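Local coordinates for protein probable Thioesterase (Bartonella henselae, PDB 3HM0) that probably hydrolyses acyl-CoA thioesters, as a hotdog-fold member of the thioesterase superfamily that assembles as a tetramer, at residues V43-T48 with A105-L110; R95-N100 with V139-E144; I113-S118 with M127-L132. All blocks are in the same frame, centred on the assembly; numbering follows the deposited sequence.

Contact 1 of 3, residues V43-T48 with A105-L110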
ATOM      1  N   VAL A  43      11.372  -0.275   9.863  1.00 26.94           N
ATOM      2  CA  VAL A  43      10.806  -1.159   8.860  1.00 25.67           C
ATOM      3  C   VAL A  43      10.011  -2.243   9.567  1.00 25.58           C
ATOM      4  O   VAL A  43      10.527  -2.947  10.435  1.00 25.27           O
ATOM      5  CB  VAL A  43      11.886  -1.835   8.010  1.00 25.71           C
ATOM      6  CG1 VAL A  43      11.286  -2.972   7.185  1.00 24.50           C
ATOM      7  CG2 VAL A  43      12.643  -0.802   7.132  1.00 25.34           C
ATOM      8  N   TYR A  44       8.760  -2.378   9.155  1.00 24.82           N
ATOM      9  CA  TYR A  44       7.847  -3.354   9.683  1.00 24.28           C
ATOM     10  C   TYR A  44       7.494  -4.393   8.620  1.00 23.86           C
ATOM     11  O   TYR A  44       7.914  -4.263   7.468  1.00 24.13           O
ATOM     12  CB  TYR A  44       6.593  -2.616  10.142  1.00 24.62           C
ATOM     13  CG  TYR A  44       6.856  -1.616  11.232  1.00 25.15           C
ATOM     14  CD1 TYR A  44       6.989  -2.028  12.564  1.00 26.78           C
ATOM     15  CD2 TYR A  44       6.986  -0.258  10.944  1.00 26.86           C
ATOM     16  CE1 TYR A  44       7.233  -1.106  13.587  1.00 27.21           C
ATOM     17  CE2 TYR A  44       7.243   0.675  11.959  1.00 26.82           C
ATOM     18  CZ  TYR A  44       7.352   0.237  13.274  1.00 26.70           C
ATOM     19  OH  TYR A  44       7.586   1.136  14.276  1.00 28.14           O
ATOM     20  N   VAL A  45       6.717  -5.417   8.988  1.00 23.32           N
ATOM     21  CA  VAL A  45       6.395  -6.491   8.049  1.00 22.57           C
ATOM     22  C   VAL A  45       5.754  -5.953   6.754  1.00 22.78           C
ATOM     23  O   VAL A  45       6.049  -6.424   5.646  1.00 23.19           O
ATOM     24  CB  VAL A  45       5.556  -7.629   8.702  1.00 22.92           C
ATOM     25  CG1 VAL A  45       5.143  -8.688   7.653  1.00 21.59           C
ATOM     26  CG2 VAL A  45       6.338  -8.302   9.848  1.00 21.35           C
ATOM     27  N   ALA A  46       4.895  -4.944   6.912  1.00 22.40           N
ATOM     28  CA  ALA A  46       4.189  -4.298   5.819  1.00 21.27           C
ATOM     29  C   ALA A  46       5.150  -3.802   4.733  1.00 21.39           C
ATOM     30  O   ALA A  46       4.807  -3.763   3.554  1.00 21.86           O
ATOM     31  CB  ALA A  46       3.371  -3.160   6.351  1.00 20.41           C
ATOM     32  N   ASP A  47       6.357  -3.429   5.126  1.00 21.42           N
ATOM     33  CA  ASP A  47       7.273  -2.772   4.195  1.00 21.78           C
ATOM     34  C   ASP A  47       8.016  -3.775   3.298  1.00 22.57           C
ATOM     35  O   ASP A  47       8.618  -3.380   2.294  1.00 22.55           O
ATOM     36  CB  ASP A  47       8.245  -1.889   4.972  1.00 20.80           C
ATOM     37  CG  ASP A  47       7.547  -0.747   5.647  1.00 20.76           C
ATOM     38  OD1 ASP A  47       6.902   0.053   4.917  1.00 20.03           O
ATOM     39  OD2 ASP A  47       7.610  -0.657   6.900  1.00 18.57           O
ATOM     40  N   THR A  48       7.917  -5.063   3.644  1.00 22.92           N
ATOM     41  CA  THR A  48       8.774  -6.098   3.081  1.00 23.22           C
ATOM     42  C   THR A  48       8.089  -6.867   1.971  1.00 23.95           C
ATOM     43  O   THR A  48       6.847  -6.800   1.830  1.00 24.69           O
ATOM     44  CB  THR A  48       9.252  -7.108   4.142  1.00 23.03           C
ATOM     45  OG1 THR A  48       8.174  -7.977   4.493  1.00 22.61           O
ATOM     46  CG2 THR A  48       9.781  -6.409   5.375  1.00 22.50           C
ATOM     47  N   ALA A 105      17.096  -2.540   2.636  1.00 29.16           N
ATOM     48  CA  ALA A 105      16.769  -2.401   4.053  1.00 29.61           C
ATOM     49  C   ALA A 105      16.131  -3.678   4.550  1.00 29.48           C
ATOM     50  O   ALA A 105      15.369  -4.295   3.839  1.00 29.79           O
ATOM     51  CB  ALA A 105      15.867  -1.225   4.294  1.00 29.93           C
ATOM     52  N   GLN A 106      16.472  -4.076   5.771  1.00 30.18           N
ATOM     53  CA  GLN A 106      15.997  -5.322   6.365  1.00 30.90           C
ATOM     54  C   GLN A 106      14.864  -5.041   7.354  1.00 31.03           C
ATOM     55  O   GLN A 106      14.697  -3.885   7.811  1.00 31.03           O
ATOM     56  CB  GLN A 106      17.135  -6.024   7.114  1.00 31.21           C
ATOM     57  CG  GLN A 106      18.491  -6.108   6.373  1.00 32.99           C
ATOM     58  CD  GLN A 106      18.532  -7.250   5.380  1.00 35.78           C
ATOM     59  OE1 GLN A 106      17.744  -8.196   5.477  1.00 37.52           O
ATOM     60  NE2 GLN A 106      19.446  -7.172   4.411  1.00 35.57           N
ATOM     61  N   ILE A 107      14.106  -6.096   7.688  1.00 30.87           N
ATOM     62  CA  ILE A 107      13.063  -6.041   8.714  1.00 30.52           C
ATOM     63  C   ILE A 107      13.622  -5.459   9.989  1.00 31.25           C
ATOM     64  O   ILE A 107      14.737  -5.774  10.404  1.00 31.16           O
ATOM     65  CB  ILE A 107      12.459  -7.438   9.037  1.00 30.72           C
ATOM     66  CG1 ILE A 107      11.235  -7.318   9.978  1.00 30.09           C
ATOM     67  CG2 ILE A 107      13.498  -8.347   9.672  1.00 28.06           C
ATOM     68  CD1 ILE A 107      10.003  -6.642   9.367  1.00 28.49           C
ATOM     69  N   ASP A 108      12.842  -4.586  10.599  1.00 31.86           N
ATOM     70  CA  ASP A 108      13.255  -3.944  11.842  1.00 32.66           C
ATOM     71  C   ASP A 108      14.385  -2.922  11.748  1.00 32.07           C
ATOM     72  O   ASP A 108      14.710  -2.307  12.759  1.00 31.57           O
ATOM     73  CB  ASP A 108      13.584  -4.980  12.926  1.00 33.12           C
ATOM     74  CG  ASP A 108      13.101  -4.550  14.287  1.00 36.82           C
ATOM     75  OD1 ASP A 108      12.227  -3.651  14.330  1.00 40.16           O
ATOM     76  OD2 ASP A 108      13.568  -5.102  15.317  1.00 41.99           O
ATOM     77  N   ASN A 109      14.994  -2.741  10.572  1.00 31.90           N
ATOM     78  CA  ASN A 109      16.015  -1.688  10.431  1.00 32.28           C
ATOM     79  C   ASN A 109      15.446  -0.357  10.833  1.00 32.20           C
ATOM     80  O   ASN A 109      14.257  -0.094  10.625  1.00 32.19           O
ATOM     81  CB  ASN A 109      16.502  -1.517   8.999  1.00 32.26           C
ATOM     82  CG  ASN A 109      17.569  -2.516   8.600  1.00 33.62           C
ATOM     83  OD1 ASN A 109      18.028  -2.483   7.450  1.00 33.11           O
ATOM     84  ND2 ASN A 109      17.959  -3.426   9.523  1.00 32.28           N
ATOM     85  N   LEU A 110      16.304   0.476  11.409  1.00 32.36           N
ATOM     86  CA  LEU A 110      15.970   1.854  11.678  1.00 32.45           C
ATOM     87  C   LEU A 110      16.572   2.703  10.575  1.00 32.33           C
ATOM     88  O   LEU A 110      17.798   2.717  10.385  1.00 32.04           O
ATOM     89  CB  LEU A 110      16.494   2.279  13.036  1.00 32.65           C
ATOM     90  CG  LEU A 110      16.064   3.678  13.477  1.00 34.80           C
ATOM     91  CD1 LEU A 110      14.565   3.939  13.262  1.00 33.55           C
ATOM     92  CD2 LEU A 110      16.445   3.857  14.955  1.00 37.36           C
TER
HETATM   93  O   HOH W   1       9.378  -4.218  12.829  1.00 30.91           O

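Contact 2 of 3, residues R95-N100 with V139-E144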
ATOM      1  N   ARG A  95       6.341  15.202 -10.210  1.00 34.02           N
ATOM      2  CA  ARG A  95       6.384  15.320 -11.649  1.00 34.32           C
ATOM      3  C   ARG A  95       7.384  14.351 -12.269  1.00 34.20           C
ATOM      4  O   ARG A  95       7.098  13.684 -13.268  1.00 34.81           O
ATOM      5  CB  ARG A  95       6.728  16.752 -12.010  1.00 34.82           C
ATOM      6  CG  ARG A  95       5.536  17.653 -12.014  1.00 34.95           C
ATOM      7  CD  ARG A  95       4.698  17.390 -13.226  1.00 37.15           C
ATOM      8  NE  ARG A  95       3.414  18.044 -13.058  1.00 41.26           N
ATOM      9  CZ  ARG A  95       2.280  17.407 -12.805  1.00 41.11           C
ATOM     10  NH1 ARG A  95       2.257  16.077 -12.717  1.00 41.68           N
ATOM     11  NH2 ARG A  95       1.169  18.108 -12.662  1.00 41.34           N
ATOM     12  N   HIS A  96       8.556  14.274 -11.669  1.00 33.55           N
ATOM     13  CA  HIS A  96       9.576  13.373 -12.130  1.00 33.71           C
ATOM     14  C   HIS A  96      10.327  12.865 -10.912  1.00 33.07           C
ATOM     15  O   HIS A  96      10.477  13.566  -9.917  1.00 32.53           O
ATOM     16  CB  HIS A  96      10.511  14.070 -13.134  1.00 34.12           C
ATOM     17  CG  HIS A  96      11.877  13.453 -13.232  1.00 36.28           C
ATOM     18  ND1 HIS A  96      12.235  12.590 -14.247  1.00 36.73           N
ATOM     19  CD2 HIS A  96      12.975  13.575 -12.440  1.00 39.04           C
ATOM     20  CE1 HIS A  96      13.490  12.208 -14.075  1.00 39.37           C
ATOM     21  NE2 HIS A  96      13.963  12.792 -12.987  1.00 39.62           N
ATOM     22  N   MET A  97      10.780  11.625 -10.998  1.00 32.91           N
ATOM     23  CA  MET A  97      11.541  11.027  -9.925  1.00 32.91           C
ATOM     24  C   MET A  97      12.615  10.081 -10.511  1.00 32.89           C
ATOM     25  O   MET A  97      12.343   9.349 -11.457  1.00 32.91           O
ATOM     26  CB  MET A  97      10.575  10.293  -9.011  1.00 32.34           C
ATOM     27  CG  MET A  97      11.159   9.877  -7.706  1.00 34.18           C
ATOM     28  SD  MET A  97       9.904   9.283  -6.529  1.00 34.91           S
ATOM     29  CE  MET A  97      10.916   9.357  -5.038  1.00 31.02           C
ATOM     30  N   GLU A  98      13.823  10.138  -9.957  1.00 33.15           N
ATOM     31  CA  GLU A  98      14.908   9.215 -10.268  1.00 33.84           C
ATOM     32  C   GLU A  98      15.313   8.496  -9.019  1.00 33.35           C
ATOM     33  O   GLU A  98      15.750   9.135  -8.058  1.00 33.86           O
ATOM     34  CB  GLU A  98      16.158   9.950 -10.766  1.00 34.28           C
ATOM     35  CG  GLU A  98      16.432   9.764 -12.256  1.00 38.98           C
ATOM     36  CD  GLU A  98      17.846   9.251 -12.557  1.00 44.17           C
ATOM     37  OE1 GLU A  98      18.831   9.819 -12.010  1.00 45.65           O
ATOM     38  OE2 GLU A  98      17.964   8.285 -13.359  1.00 45.24           O
ATOM     39  N   ILE A  99      15.216   7.170  -9.029  1.00 32.68           N
ATOM     40  CA  ILE A  99      15.643   6.384  -7.864  1.00 31.64           C
ATOM     41  C   ILE A  99      16.753   5.394  -8.188  1.00 31.07           C
ATOM     42  O   ILE A  99      16.730   4.689  -9.198  1.00 29.42           O
ATOM     43  CB  ILE A  99      14.467   5.624  -7.192  1.00 31.73           C
ATOM     44  CG1 ILE A  99      13.227   6.506  -7.121  1.00 31.93           C
ATOM     45  CG2 ILE A  99      14.860   5.111  -5.798  1.00 30.09           C
ATOM     46  CD1 ILE A  99      12.373   6.441  -8.372  1.00 35.00           C
ATOM     47  N   ASN A 100      17.720   5.359  -7.289  1.00 31.04           N
ATOM     48  CA  ASN A 100      18.765   4.363  -7.330  1.00 31.85           C
ATOM     49  C   ASN A 100      18.652   3.417  -6.142  1.00 30.74           C
ATOM     50  O   ASN A 100      18.736   3.860  -4.993  1.00 31.28           O
ATOM     51  CB  ASN A 100      20.141   5.048  -7.339  1.00 32.57           C
ATOM     52  CG  ASN A 100      21.283   4.055  -7.534  1.00 35.52           C
ATOM     53  OD1 ASN A 100      21.190   3.136  -8.363  1.00 38.24           O
ATOM     54  ND2 ASN A 100      22.367   4.234  -6.772  1.00 37.99           N
ATOM     55  N   VAL A 139      19.350   3.749  -0.678  1.00 25.57           N
ATOM     56  CA  VAL A 139      18.569   4.208  -1.800  1.00 25.67           C
ATOM     57  C   VAL A 139      18.767   5.715  -1.892  1.00 25.70           C
ATOM     58  O   VAL A 139      18.921   6.369  -0.870  1.00 25.26           O
ATOM     59  CB  VAL A 139      17.045   3.898  -1.580  1.00 25.99           C
ATOM     60  CG1 VAL A 139      16.214   4.398  -2.755  1.00 24.81           C
ATOM     61  CG2 VAL A 139      16.804   2.414  -1.368  1.00 25.18           C
ATOM     62  N   THR A 140      18.784   6.263  -3.105  1.00 25.74           N
ATOM     63  CA  THR A 140      18.956   7.718  -3.291  1.00 26.60           C
ATOM     64  C   THR A 140      17.956   8.190  -4.332  1.00 26.54           C
ATOM     65  O   THR A 140      17.602   7.419  -5.216  1.00 26.93           O
ATOM     66  CB  THR A 140      20.343   8.086  -3.866  1.00 26.38           C
ATOM     67  OG1 THR A 140      20.425   7.595  -5.207  1.00 27.08           O
ATOM     68  CG2 THR A 140      21.488   7.522  -3.037  1.00 27.08           C
ATOM     69  N   ALA A 141      17.524   9.446  -4.264  1.00 26.54           N
ATOM     70  CA  ALA A 141      16.517   9.908  -5.215  1.00 27.55           C
ATOM     71  C   ALA A 141      16.552  11.407  -5.541  1.00 28.57           C
ATOM     72  O   ALA A 141      16.866  12.243  -4.671  1.00 28.52           O
ATOM     73  CB  ALA A 141      15.117   9.491  -4.757  1.00 27.31           C
ATOM     74  N   LYS A 142      16.228  11.725  -6.797  1.00 29.15           N
ATOM     75  CA  LYS A 142      16.026  13.091  -7.237  1.00 30.34           C
ATOM     76  C   LYS A 142      14.570  13.228  -7.606  1.00 30.42           C
ATOM     77  O   LYS A 142      14.033  12.440  -8.378  1.00 29.94           O
ATOM     78  CB  LYS A 142      16.915  13.452  -8.436  1.00 31.17           C
ATOM     79  CG  LYS A 142      18.327  13.977  -8.085  1.00 34.22           C
ATOM     80  CD  LYS A 142      19.348  12.838  -7.897  1.00 39.23           C
ATOM     81  CE  LYS A 142      20.470  13.210  -6.892  1.00 41.97           C
ATOM     82  NZ  LYS A 142      20.975  12.017  -6.085  1.00 42.25           N
ATOM     83  N   VAL A 143      13.918  14.221  -7.017  1.00 31.06           N
ATOM     84  CA  VAL A 143      12.484  14.336  -7.151  1.00 31.64           C
ATOM     85  C   VAL A 143      12.149  15.730  -7.622  1.00 32.68           C
ATOM     86  O   VAL A 143      12.705  16.709  -7.125  1.00 33.48           O
ATOM     87  CB  VAL A 143      11.784  14.081  -5.806  1.00 31.45           C
ATOM     88  CG1 VAL A 143      10.372  13.714  -6.045  1.00 31.62           C
ATOM     89  CG2 VAL A 143      12.466  12.952  -5.038  1.00 31.64           C
ATOM     90  N   GLU A 144      11.238  15.820  -8.577  1.00 33.51           N
ATOM     91  CA  GLU A 144      10.672  17.093  -8.997  1.00 34.20           C
ATOM     92  C   GLU A 144       9.207  17.226  -8.548  1.00 34.16           C
ATOM     93  O   GLU A 144       8.361  16.394  -8.887  1.00 34.17           O
ATOM     94  CB  GLU A 144      10.767  17.225 -10.521  1.00 34.51           C
ATOM     95  CG  GLU A 144      10.508  18.637 -11.032  1.00 36.54           C
ATOM     96  CD  GLU A 144      10.413  18.714 -12.543  1.00 39.84           C
ATOM     97  OE1 GLU A 144      11.332  18.203 -13.244  1.00 39.30           O
ATOM     98  OE2 GLU A 144       9.404  19.293 -13.020  1.00 40.82           O
TER

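Contact 3 of 3, residues I113-S118 with M127-L132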
ATOM      1  N   ILE A 113      16.298   9.146   6.896  1.00 31.70           N
ATOM      2  CA  ILE A 113      15.864   9.719   5.640  1.00 32.10           C
ATOM      3  C   ILE A 113      16.373  11.159   5.560  1.00 32.92           C
ATOM      4  O   ILE A 113      16.058  11.975   6.418  1.00 33.19           O
ATOM      5  CB  ILE A 113      14.316   9.687   5.491  1.00 32.02           C
ATOM      6  CG1 ILE A 113      13.764   8.277   5.736  1.00 31.14           C
ATOM      7  CG2 ILE A 113      13.881  10.196   4.100  1.00 31.40           C
ATOM      8  CD1 ILE A 113      12.301   8.258   6.182  1.00 26.87           C
ATOM      9  N   LYS A 114      17.158  11.461   4.527  1.00 33.54           N
ATOM     10  CA  LYS A 114      17.741  12.792   4.362  1.00 34.07           C
ATOM     11  C   LYS A 114      17.127  13.546   3.187  1.00 34.31           C
ATOM     12  O   LYS A 114      17.080  13.053   2.065  1.00 33.80           O
ATOM     13  CB  LYS A 114      19.261  12.717   4.261  1.00 33.84           C
ATOM     14  CG  LYS A 114      19.879  12.140   5.518  1.00 35.69           C
ATOM     15  CD  LYS A 114      21.275  11.600   5.316  1.00 38.67           C
ATOM     16  CE  LYS A 114      22.326  12.625   5.706  1.00 41.55           C
ATOM     17  NZ  LYS A 114      22.287  12.934   7.182  1.00 44.54           N
ATOM     18  N   THR A 115      16.650  14.753   3.470  1.00 34.80           N
ATOM     19  CA  THR A 115      15.892  15.518   2.507  1.00 35.58           C
ATOM     20  C   THR A 115      16.345  16.969   2.549  1.00 36.73           C
ATOM     21  O   THR A 115      16.547  17.537   3.630  1.00 36.95           O
ATOM     22  CB  THR A 115      14.383  15.434   2.826  1.00 35.13           C
ATOM     23  OG1 THR A 115      13.972  14.064   2.887  1.00 34.01           O
ATOM     24  CG2 THR A 115      13.566  16.140   1.787  1.00 35.56           C
ATOM     25  N   ARG A 116      16.532  17.553   1.372  1.00 37.70           N
ATOM     26  CA  ARG A 116      16.681  18.989   1.266  1.00 39.71           C
ATOM     27  C   ARG A 116      16.170  19.442  -0.093  1.00 40.65           C
ATOM     28  O   ARG A 116      16.156  18.658  -1.041  1.00 40.92           O
ATOM     29  CB  ARG A 116      18.134  19.412   1.471  1.00 39.81           C
ATOM     30  CG  ARG A 116      19.061  19.019   0.331  1.00 41.77           C
ATOM     31  CD  ARG A 116      20.406  19.680   0.491  1.00 45.51           C
ATOM     32  NE  ARG A 116      21.431  19.165  -0.427  1.00 48.84           N
ATOM     33  CZ  ARG A 116      22.671  19.652  -0.501  1.00 49.86           C
ATOM     34  NH1 ARG A 116      23.043  20.661   0.282  1.00 51.02           N
ATOM     35  NH2 ARG A 116      23.544  19.134  -1.351  1.00 50.71           N
ATOM     36  N   ILE A 117      15.722  20.691  -0.177  1.00 41.94           N
ATOM     37  CA  ILE A 117      15.416  21.301  -1.451  1.00 43.45           C
ATOM     38  C   ILE A 117      16.765  21.646  -2.073  1.00 44.92           C
ATOM     39  O   ILE A 117      17.705  22.023  -1.365  1.00 45.35           O
ATOM     40  CB  ILE A 117      14.515  22.544  -1.293  1.00 43.36           C
ATOM     41  CG1 ILE A 117      13.069  22.114  -1.042  1.00 43.07           C
ATOM     42  CG2 ILE A 117      14.539  23.414  -2.560  1.00 43.53           C
ATOM     43  CD1 ILE A 117      12.149  23.240  -0.612  1.00 44.00           C
ATOM     44  N   SER A 118      16.885  21.455  -3.379  1.00 46.36           N
ATOM     45  CA  SER A 118      18.134  21.744  -4.067  1.00 47.96           C
ATOM     46  C   SER A 118      17.962  22.783  -5.186  1.00 49.12           C
ATOM     47  O   SER A 118      18.954  23.365  -5.642  1.00 49.39           O
ATOM     48  CB  SER A 118      18.757  20.457  -4.612  1.00 47.92           C
ATOM     49  OG  SER A 118      17.950  19.884  -5.628  1.00 47.75           O
ATOM     50  N   MET A 127      14.091  18.165  -5.148  1.00 36.59           N
ATOM     51  CA  MET A 127      14.619  17.599  -3.919  1.00 36.54           C
ATOM     52  C   MET A 127      15.624  16.463  -4.135  1.00 36.61           C
ATOM     53  O   MET A 127      15.517  15.673  -5.094  1.00 36.65           O
ATOM     54  CB  MET A 127      13.472  17.157  -2.999  1.00 36.57           C
ATOM     55  CG  MET A 127      13.013  18.225  -2.025  1.00 36.43           C
ATOM     56  SD  MET A 127      11.433  17.799  -1.253  1.00 38.83           S
ATOM     57  CE  MET A 127      11.454  18.741   0.264  1.00 37.33           C
ATOM     58  N   GLU A 128      16.605  16.396  -3.240  1.00 36.33           N
ATOM     59  CA  GLU A 128      17.559  15.299  -3.216  1.00 36.61           C
ATOM     60  C   GLU A 128      17.328  14.551  -1.925  1.00 35.53           C
ATOM     61  O   GLU A 128      17.531  15.105  -0.840  1.00 35.36           O
ATOM     62  CB  GLU A 128      19.005  15.804  -3.234  1.00 37.15           C
ATOM     63  CG  GLU A 128      19.557  16.162  -4.609  1.00 41.89           C
ATOM     64  CD  GLU A 128      20.938  16.858  -4.537  1.00 48.05           C
ATOM     65  OE1 GLU A 128      21.621  16.783  -3.474  1.00 49.80           O
ATOM     66  OE2 GLU A 128      21.329  17.479  -5.558  1.00 49.96           O
ATOM     67  N   GLN A 129      16.929  13.283  -2.036  1.00 34.50           N
ATOM     68  CA  GLN A 129      16.628  12.483  -0.848  1.00 32.69           C
ATOM     69  C   GLN A 129      17.520  11.275  -0.768  1.00 32.26           C
ATOM     70  O   GLN A 129      17.881  10.725  -1.797  1.00 32.57           O
ATOM     71  CB  GLN A 129      15.156  12.085  -0.822  1.00 32.13           C
ATOM     72  CG  GLN A 129      14.214  13.263  -0.861  1.00 28.95           C
ATOM     73  CD  GLN A 129      12.816  12.890  -0.457  1.00 26.56           C
ATOM     74  OE1 GLN A 129      11.970  12.623  -1.320  1.00 25.66           O
ATOM     75  NE2 GLN A 129      12.556  12.857   0.863  1.00 21.80           N
ATOM     76  N   TYR A 130      17.864  10.872   0.455  1.00 31.74           N
ATOM     77  CA  TYR A 130      18.706   9.711   0.709  1.00 31.77           C
ATOM     78  C   TYR A 130      18.127   8.817   1.819  1.00 31.11           C
ATOM     79  O   TYR A 130      17.513   9.302   2.780  1.00 30.91           O
ATOM     80  CB  TYR A 130      20.144  10.146   1.071  1.00 32.72           C
ATOM     81  CG  TYR A 130      20.836  10.969  -0.007  1.00 35.30           C
ATOM     82  CD1 TYR A 130      21.496  10.355  -1.069  1.00 37.02           C
ATOM     83  CD2 TYR A 130      20.808  12.364   0.026  1.00 37.91           C
ATOM     84  CE1 TYR A 130      22.108  11.107  -2.071  1.00 38.69           C
ATOM     85  CE2 TYR A 130      21.419  13.128  -0.971  1.00 39.06           C
ATOM     86  CZ  TYR A 130      22.072  12.494  -2.016  1.00 40.25           C
ATOM     87  OH  TYR A 130      22.677  13.253  -3.009  1.00 41.21           O
ATOM     88  N   ILE A 131      18.331   7.508   1.688  1.00 29.98           N
ATOM     89  CA  ILE A 131      17.942   6.585   2.735  1.00 29.18           C
ATOM     90  C   ILE A 131      19.131   5.752   3.179  1.00 29.54           C
ATOM     91  O   ILE A 131      19.697   4.996   2.399  1.00 29.35           O
ATOM     92  CB  ILE A 131      16.722   5.702   2.344  1.00 29.00           C
ATOM     93  CG1 ILE A 131      15.471   6.582   2.180  1.00 27.66           C
ATOM     94  CG2 ILE A 131      16.480   4.621   3.412  1.00 28.00           C
ATOM     95  CD1 ILE A 131      14.272   5.896   1.631  1.00 25.15           C
ATOM     96  N   LEU A 132      19.506   5.908   4.447  1.00 29.93           N
ATOM     97  CA  LEU A 132      20.601   5.133   5.022  1.00 30.26           C
ATOM     98  C   LEU A 132      20.115   4.264   6.165  1.00 30.48           C
ATOM     99  O   LEU A 132      19.123   4.584   6.840  1.00 30.05           O
ATOM    100  CB  LEU A 132      21.711   6.046   5.569  1.00 29.95           C
ATOM    101  CG  LEU A 132      22.320   7.049   4.601  1.00 30.44           C
ATOM    102  CD1 LEU A 132      21.493   8.303   4.582  1.00 27.82           C
ATOM    103  CD2 LEU A 132      23.775   7.345   4.998  1.00 30.90           C
TER

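Contact 1 of 3, residues V43-T48 with A105-L110
Val43 O is gripped twice: Asp108 N donates to it over 2.8 Å, and so does a water. The water oxygen lies 2.9 Å from Val43 O. It donates to Asp108 OD1 as well. The Asp108 N bond is bent (137° at the hydrogen). Val43 N, for its part, gives its hydrogen to Asn109 O at 3.0 Å, so both backbone polar atoms of Val43 are tied to the type II turn Gln106 to Asn109. That turn is braced from within, because Asn109 OD1 accepts from Gln106 N, which sits above the plane of the side-chain carbonyl. The valine side chain leans on the turn, with Val43 CB 3.5 Å from Gln106 O. Ile107 in turn reaches segment 43-48: with CG1 anti to the backbone N (chi1 -172°) and the chain bent at chi2 (67°), its CD1 comes 3.5 Å from Val45 N, at the start of the 3-10 segment 45-47. The Val45 side chain lies beside that of Ile107, pointing the same way, and Thr48 CG2 lies 4.0 Å from Ile107 CD1. Thr48 OG1 bonds Val45 O and also Phe50 N of the third subunit, while Asp108 OD1 pairs with Arg72 of the second. The contact joins the loop between strand 37-42 and helix 58-72 to the connection from strand 90-101 into strand 110-120, with Val43 packed on Leu111 and Asp47 held by Arg58 of the helix.

Contact 2 of 3, residues R95-N100 with V139-E144
A classic beta bulge opens this antiparallel pairing of strands 90-101 and 136-149: Arg95 and His96 both face Glu144. Arg95 N bonds Glu144 O at 2.7 Å, and Glu144 N returns a nearly straight bond (175°) to His96 O. Beyond the bulge the ladder is regular, Glu98 pairing with Lys142 and Asn100 with Thr140, each through two backbone bonds. The strands belong to the curved sheet of the hotdog fold, whose concave side wraps helix 58-72. Met97, Ile99, Ala141 and Val143 point to that side. With CG anti to the backbone N (chi1 -167°) and the rest of the chain extended, Met97 lies beside Val143 and brings CE within 3.9 Å of its CG2. Ile99 CG2 rests alongside Val139 CG1 at 3.4 Å, and Phe63 of the helix covers Val139 and Ala141. His96, Glu98, Asn100, Thr140, Lys142 and Glu144 occupy the other face, where Asn100 CB comes 3.3 Å from Thr140 OG1. Glu144 OE2 forms a salt bridge with Arg124 of strand 124-133; His96 ND1 bonds Asn100 OD1 and Glu98 OE2 bonds His96 NE2, both of the fourth subunit, whose strand extends the sheet.

Contact 3 of 3, residues I113-S118 with M127-L132
Lys114 and Tyr130 exchange two backbone hydrogen bonds, both 2.8 Å, that fix the register of the antiparallel hairpin formed by strands 110-120 and 124-133. Toward Arg116 and Glu128 the ladder slackens: Glu128 N still reaches Arg116 O at 3.2 Å, but the return bond from Arg116 N to Glu128 O is weak. CA-H groups fill in between, that of Gln129 lying against Lys114 O and that of Ile113 against Tyr130 O.

One side-chain hydrogen bond crosses the pair, on the face that looks to helix 58-72. Gln129 NE2 donates to Thr115 OG1 over 2.7 Å, the hydroxyl oxygen tilted only 15° from the amide plane. The threonine presents that oxygen with OG1 beside the backbone N (chi1 -55°) and so anti to the carbonyl carbon, which leaves CG2 for Met127. The same amide is held from the helix, NE2 by Phe63 O and OE1 by Arg67.

Apolar contacts flank it. Met127 CE lies 3.7 Å from Thr115 CG2 and 4.0 Å from Ile117 CG1, and Phe70 of the helix covers both Met127 and Ile117. At the other end Ile113 and Ile131 meet through their CG1 atoms.

Charged groups gather on the opposite face. Arg116 and Glu128 run side by side, Glu128 OE1 at the edge of the guanidinium and 3.7 Å from Arg116 NH2, a long salt bridge with the two planes 64° apart. Lys114 lays its CD against Leu132 CD1 before its NZ turns off to Asp38.

A buried amide with bonds at both ends is thus fixed in rotation and ties sheet to helix, whereas the long Arg116-Glu128 pair leaves the guanidinium held from outside the hairpin as well, by Asn34 O at NH1 and by a cation-pi contact with Phe36.

How the contacts relate
Contacts 2 and 3 lie near the middle of the chain in one antiparallel sheet, where strands 124-133 and 136-149 join them through backbone hydrogen bonds from Ala141 N to Gln129 O and from Met127 N to Val143 O. Both bury an apolar face against helix 58-72; contact 3 alone places a side-chain hydrogen bond there. Contact 1 lies at the chain's end, about 18 Å from the chain centre by centres, and is partly buried. There loops meet through two backbone bonds, a water and the side chains of Val43 and Ile107. Neighbouring subunits differ too: the second and third reach contact 1, the fourth extends the sheet at contact 2, and none touches contact 3.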